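PDB 3ZS6: periplasmic oligopeptide-binding protein from Burkholderia pseudomallei, which probably binds oligopeptides in the periplasm as the solute-binding component of an ABC transport system. Local coordinates for residues Glu217-Gly229 and Tyr235-Phe249. Residues are numbered along the deposited sequence; the frame is centred on the assembly and turned at random.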
loop_
_atom_site.group_PDB
_atom_site.type_symbol
_atom_site.label_atom_id
_atom_site.label_comp_id
_atom_site.label_asym_id
_atom_site.label_seq_id
_atom_site.Cartn_x
_atom_site.Cartn_y
_atom_site.Cartn_z
ATOM N N GLU A 217 -1.619 -13.636 -11.969
ATOM C CA GLU A 217 -2.803 -13.298 -11.194
ATOM C C GLU A 217 -3.245 -14.435 -10.288
ATOM O O GLU A 217 -3.779 -14.205 -9.207
ATOM C CB GLU A 217 -3.948 -12.892 -12.131
ATOM C CG GLU A 217 -3.604 -11.702 -13.034
ATOM C CD GLU A 217 -2.597 -12.058 -14.133
ATOM O OE1 GLU A 217 -2.364 -13.265 -14.377
ATOM O OE2 GLU A 217 -2.036 -11.126 -14.756
ATOM N N ASN A 218 -3.009 -15.658 -10.746
ATOM C CA ASN A 218 -3.495 -16.861 -10.087
ATOM C C ASN A 218 -2.423 -17.499 -9.194
ATOM O O ASN A 218 -1.367 -17.907 -9.680
ATOM C CB ASN A 218 -3.957 -17.857 -11.152
ATOM C CG ASN A 218 -4.601 -19.093 -10.560
ATOM O OD1 ASN A 218 -3.912 -20.013 -10.117
ATOM N ND2 ASN A 218 -5.932 -19.126 -10.556
ATOM N N ASP A 219 -2.693 -17.578 -7.894
ATOM C CA ASP A 219 -1.699 -18.078 -6.942
ATOM C C ASP A 219 -1.331 -19.547 -7.182
ATOM O O ASP A 219 -0.201 -19.964 -6.925
ATOM C CB ASP A 219 -2.174 -17.865 -5.504
ATOM C CG ASP A 219 -2.289 -16.389 -5.139
ATOM O OD1 ASP A 219 -1.292 -15.656 -5.300
ATOM O OD2 ASP A 219 -3.381 -15.960 -4.700
ATOM N N GLU A 220 -2.284 -20.330 -7.678
ATOM C CA GLU A 220 -2.017 -21.734 -7.977
ATOM C C GLU A 220 -1.023 -21.890 -9.119
ATOM O O GLU A 220 -0.114 -22.720 -9.052
ATOM C CB GLU A 220 -3.310 -22.496 -8.281
ATOM C CG GLU A 220 -3.878 -23.244 -7.080
ATOM C CD GLU A 220 -3.013 -24.426 -6.657
ATOM O OE1 GLU A 220 -2.101 -24.811 -7.423
ATOM O OE2 GLU A 220 -3.250 -24.970 -5.556
ATOM N N THR A 221 -1.199 -21.091 -10.164
ATOM C CA THR A 221 -0.269 -21.068 -11.283
ATOM C C THR A 221 1.111 -20.617 -10.801
ATOM O O THR A 221 2.136 -21.169 -11.211
ATOM C CB THR A 221 -0.754 -20.105 -12.389
ATOM O OG1 THR A 221 -1.937 -20.635 -13.003
ATOM C CG2 THR A 221 0.324 -19.905 -13.445
ATOM N N ALA A 222 1.130 -19.616 -9.922
ATOM C CA ALA A 222 2.382 -19.154 -9.316
ATOM C C ALA A 222 3.076 -20.292 -8.572
ATOM O O ALA A 222 4.299 -20.447 -8.648
ATOM C CB ALA A 222 2.120 -17.988 -8.363
ATOM N N LEU A 223 2.282 -21.087 -7.858
ATOM C CA LEU A 223 2.805 -22.217 -7.086
ATOM C C LEU A 223 3.438 -23.263 -8.001
ATOM O O LEU A 223 4.523 -23.773 -7.721
ATOM C CB LEU A 223 1.687 -22.843 -6.243
ATOM C CG LEU A 223 2.020 -24.055 -5.366
ATOM C CD1 LEU A 223 3.154 -23.727 -4.413
ATOM C CD2 LEU A 223 0.784 -24.519 -4.595
ATOM N N ARG A 224 2.745 -23.582 -9.088
ATOM C CA ARG A 224 3.249 -24.516 -10.082
ATOM C C ARG A 224 4.597 -24.059 -10.620
ATOM O O ARG A 224 5.527 -24.853 -10.753
ATOM C CB ARG A 224 2.267 -24.637 -11.245
ATOM C CG ARG A 224 0.957 -25.328 -10.921
ATOM C CD ARG A 224 0.147 -25.527 -12.205
ATOM N NE ARG A 224 -1.132 -26.190 -11.977
ATOM C CZ ARG A 224 -1.926 -26.629 -12.952
ATOM N NH1 ARG A 224 -1.565 -26.477 -14.221
ATOM N NH2 ARG A 224 -3.076 -27.224 -12.662
ATOM N N MET A 225 4.699 -22.776 -10.942
ATOM C CA MET A 225 5.945 -22.243 -11.475
ATOM C C MET A 225 7.059 -22.263 -10.432
ATOM O O MET A 225 8.224 -22.471 -10.760
ATOM C CB MET A 225 5.733 -20.822 -12.008
ATOM C CG MET A 225 4.987 -20.776 -13.338
ATOM S SD MET A 225 4.529 -19.099 -13.835
ATOM C CE MET A 225 3.272 -18.724 -12.637
ATOM N N TYR A 226 6.703 -22.028 -9.174
ATOM C CA TYR A 226 7.687 -22.053 -8.108
ATOM C C TYR A 226 8.226 -23.475 -8.001
ATOM O O TYR A 226 9.440 -23.696 -7.977
ATOM C CB TYR A 226 7.044 -21.614 -6.796
ATOM C CG TYR A 226 7.959 -21.630 -5.595
ATOM C CD1 TYR A 226 8.152 -22.792 -4.866
ATOM C CD2 TYR A 226 8.610 -20.471 -5.173
ATOM C CE1 TYR A 226 8.988 -22.817 -3.750
ATOM C CE2 TYR A 226 9.444 -20.479 -4.060
ATOM C CZ TYR A 226 9.629 -21.659 -3.358
ATOM O OH TYR A 226 10.435 -21.682 -2.251
ATOM N N GLN A 227 7.305 -24.436 -7.972
ATOM C CA GLN A 227 7.661 -25.847 -7.869
ATOM C C GLN A 227 8.574 -26.284 -9.021
ATOM O O GLN A 227 9.485 -27.084 -8.826
ATOM C CB GLN A 227 6.394 -26.706 -7.815
ATOM C CG GLN A 227 6.622 -28.182 -7.543
ATOM C CD GLN A 227 5.316 -28.942 -7.318
ATOM O OE1 GLN A 227 4.234 -28.348 -7.271
ATOM N NE2 GLN A 227 5.415 -30.262 -7.177
ATOM N N ALA A 228 8.344 -25.738 -10.214
ATOM C CA ALA A 228 9.152 -26.087 -11.384
ATOM C C ALA A 228 10.468 -25.324 -11.415
ATOM O O ALA A 228 11.301 -25.545 -12.288
ATOM C CB ALA A 228 8.370 -25.833 -12.663
ATOM N N GLY A 229 10.657 -24.409 -10.474
ATOM C CA GLY A 229 11.879 -23.626 -10.437
ATOM C C GLY A 229 11.902 -22.451 -11.404
ATOM O O GLY A 229 12.968 -21.926 -11.718
ATOM N N TYR A 235 4.428 -14.116 -4.562
ATOM C CA TYR A 235 3.732 -13.017 -3.913
ATOM C C TYR A 235 3.114 -13.481 -2.590
ATOM O O TYR A 235 3.303 -12.855 -1.541
ATOM C CB TYR A 235 2.653 -12.466 -4.840
ATOM C CG TYR A 235 1.704 -11.513 -4.154
ATOM C CD1 TYR A 235 2.151 -10.287 -3.674
ATOM C CD2 TYR A 235 0.360 -11.838 -3.991
ATOM C CE1 TYR A 235 1.288 -9.406 -3.042
ATOM C CE2 TYR A 235 -0.517 -10.961 -3.370
ATOM C CZ TYR A 235 -0.048 -9.750 -2.898
ATOM O OH TYR A 235 -0.914 -8.885 -2.274
ATOM N N SER A 236 2.397 -14.598 -2.638
ATOM C CA SER A 236 1.738 -15.155 -1.463
ATOM C C SER A 236 1.664 -16.680 -1.578
ATOM O O SER A 236 2.527 -17.304 -2.183
ATOM C CB SER A 236 0.333 -14.559 -1.329
ATOM O OG SER A 236 -0.365 -15.104 -0.226
ATOM N N ILE A 237 0.630 -17.274 -0.996
ATOM C CA ILE A 237 0.322 -18.684 -1.241
ATOM C C ILE A 237 -1.178 -18.820 -1.521
ATOM O O ILE A 237 -1.954 -17.961 -1.117
ATOM C CB ILE A 237 0.686 -19.572 -0.038
ATOM C CG1 ILE A 237 0.146 -18.969 1.259
ATOM C CG2 ILE A 237 2.205 -19.762 0.058
ATOM C CD1 ILE A 237 0.134 -19.950 2.411
ATOM N N PRO A 238 -1.590 -19.898 -2.206
ATOM C CA PRO A 238 -3.025 -20.072 -2.487
ATOM C C PRO A 238 -3.851 -20.188 -1.212
ATOM O O PRO A 238 -3.411 -20.799 -0.240
ATOM C CB PRO A 238 -3.085 -21.399 -3.256
ATOM C CG PRO A 238 -1.688 -21.630 -3.765
ATOM C CD PRO A 238 -0.774 -20.997 -2.751
ATOM N N ALA A 239 -5.049 -19.619 -1.225
ATOM C CA ALA A 239 -5.979 -19.773 -0.112
ATOM C C ALA A 239 -6.254 -21.250 0.155
ATOM O O ALA A 239 -6.377 -22.040 -0.782
ATOM C CB ALA A 239 -7.281 -19.034 -0.402
ATOM N N GLY A 240 -6.353 -21.608 1.434
ATOM C CA GLY A 240 -6.623 -22.976 1.847
ATOM C C GLY A 240 -5.467 -23.946 1.672
ATOM O O GLY A 240 -5.606 -25.138 1.945
ATOM N N GLY A 241 -4.321 -23.441 1.219
ATOM C CA GLY A 241 -3.197 -24.300 0.889
ATOM C C GLY A 241 -2.111 -24.424 1.946
ATOM O O GLY A 241 -1.227 -25.264 1.814
ATOM N N PHE A 242 -2.168 -23.596 2.984
ATOM C CA PHE A 242 -1.121 -23.577 4.003
ATOM C C PHE A 242 -0.671 -24.972 4.441
ATOM O O PHE A 242 0.527 -25.243 4.523
ATOM C CB PHE A 242 -1.546 -22.767 5.231
ATOM C CG PHE A 242 -0.452 -22.617 6.255
ATOM C CD1 PHE A 242 -0.210 -23.618 7.183
ATOM C CD2 PHE A 242 0.349 -21.487 6.271
ATOM C CE1 PHE A 242 0.798 -23.486 8.120
ATOM C CE2 PHE A 242 1.365 -21.348 7.207
ATOM C CZ PHE A 242 1.587 -22.346 8.132
ATOM N N GLY A 243 -1.633 -25.851 4.712
ATOM C CA GLY A 243 -1.342 -27.193 5.196
ATOM C C GLY A 243 -0.435 -28.031 4.308
ATOM O O GLY A 243 0.597 -28.540 4.758
ATOM N N GLN A 244 -0.823 -28.186 3.045
ATOM C CA GLN A 244 -0.073 -29.018 2.121
ATOM C C GLN A 244 1.233 -28.333 1.749
ATOM O O GLN A 244 2.254 -28.986 1.576
ATOM C CB GLN A 244 -0.885 -29.303 0.854
ATOM C CG GLN A 244 -1.008 -28.104 -0.084
ATOM C CD GLN A 244 -1.390 -28.497 -1.506
ATOM O OE1 GLN A 244 -1.621 -29.672 -1.798
ATOM N NE2 GLN A 244 -1.455 -27.509 -2.398
ATOM N N ILE A 245 1.189 -27.012 1.618
ATOM C CA ILE A 245 2.367 -26.244 1.240
ATOM C C ILE A 245 3.448 -26.308 2.313
ATOM O O ILE A 245 4.632 -26.473 2.010
ATOM C CB ILE A 245 2.007 -24.786 0.965
ATOM C CG1 ILE A 245 1.143 -24.706 -0.300
ATOM C CG2 ILE A 245 3.266 -23.950 0.821
ATOM C CD1 ILE A 245 0.649 -23.323 -0.620
ATOM N N SER A 246 3.029 -26.184 3.567
ATOM C CA SER A 246 3.953 -26.249 4.690
ATOM C C SER A 246 4.676 -27.592 4.718
ATOM O O SER A 246 5.884 -27.666 4.981
ATOM C CB SER A 246 3.187 -26.031 5.997
ATOM O OG SER A 246 4.032 -26.205 7.116
ATOM N N LYS A 247 3.932 -28.655 4.434
ATOM C CA LYS A 247 4.478 -30.000 4.487
ATOM C C LYS A 247 5.487 -30.200 3.371
ATOM O O LYS A 247 6.544 -30.800 3.576
ATOM C CB LYS A 247 3.354 -31.031 4.362
ATOM C CG LYS A 247 3.823 -32.470 4.368
ATOM C CD LYS A 247 2.824 -33.358 3.639
ATOM C CE LYS A 247 1.394 -33.045 4.060
ATOM N NZ LYS A 247 0.406 -33.388 2.994
ATOM N N GLN A 248 5.155 -29.690 2.190
ATOM C CA GLN A 248 6.003 -29.869 1.015
ATOM C C GLN A 248 7.223 -28.947 0.977
ATOM O O GLN A 248 8.295 -29.359 0.543
ATOM C CB GLN A 248 5.198 -29.684 -0.277
ATOM C CG GLN A 248 6.038 -29.897 -1.549
ATOM C CD GLN A 248 5.203 -29.883 -2.826
ATOM O OE1 GLN A 248 3.990 -29.688 -2.783
ATOM N NE2 GLN A 248 5.855 -30.093 -3.967
ATOM N N PHE A 249 7.063 -27.702 1.412
ATOM C CA PHE A 249 8.132 -26.715 1.226
ATOM C C PHE A 249 8.807 -26.274 2.530
ATOM O O PHE A 249 9.830 -25.581 2.509
ATOM C CB PHE A 249 7.605 -25.503 0.442
ATOM C CG PHE A 249 7.160 -25.837 -0.958
ATOM C CD1 PHE A 249 8.092 -26.028 -1.969
ATOM C CD2 PHE A 249 5.814 -25.974 -1.260
ATOM C CE1 PHE A 249 7.688 -26.347 -3.256
ATOM C CE2 PHE A 249 5.404 -26.290 -2.547
ATOM C CZ PHE A 249 6.344 -26.475 -3.546
HETATM O O HOH W 1 1.597 -16.166 -4.993
HETATM O O HOH W 2 1.399 -19.116 -4.659
#
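An edge-to-face aromatic pair joins helix 219-227 to helix 242-249: the edge of Tyr226 is directed at the face of Phe249, with ring planes at 83° and Tyr226 CE1 3.8 Å from Phe249 CD1. Tyr226 has CG anti to the backbone N (chi1 179°), which sends the ring across to Phe249, while its hydroxyl is held by Glu252. Leu223 splits its two methyls among three neighbours: CD1 lies 3.9 Å from Phe249 CE2, and CD2 sits 3.9 Å from Pro238 CG, meeting Ile245 CD1 tip to tip. The two helices run nearly parallel, 8° apart, yet their axes approach no closer than 13.3 Å, so these side chains must span the gap, with Leu480 of strand 470-480 packing on Leu223, Tyr226 and Phe249. Together with the loop between them, the helices connect strand 210-215 to strand 253-258 in a solute-binding protein of family 5. At the start of helix 219-227 the loop before helix 242-249 comes close, Asp219 CA lying 5.1 Å from Pro238 CA, where CB of Asp219 packs on the proline. Water 1 accepts from Ser236 N and lies 2.9 Å from Asp219 OD1, within hydrogen-bonding distance; water 2 lies 2.9 Å from Asp219 O and a longer 3.3 Å from Ser236 O, with more acceptors nearby than protons to give.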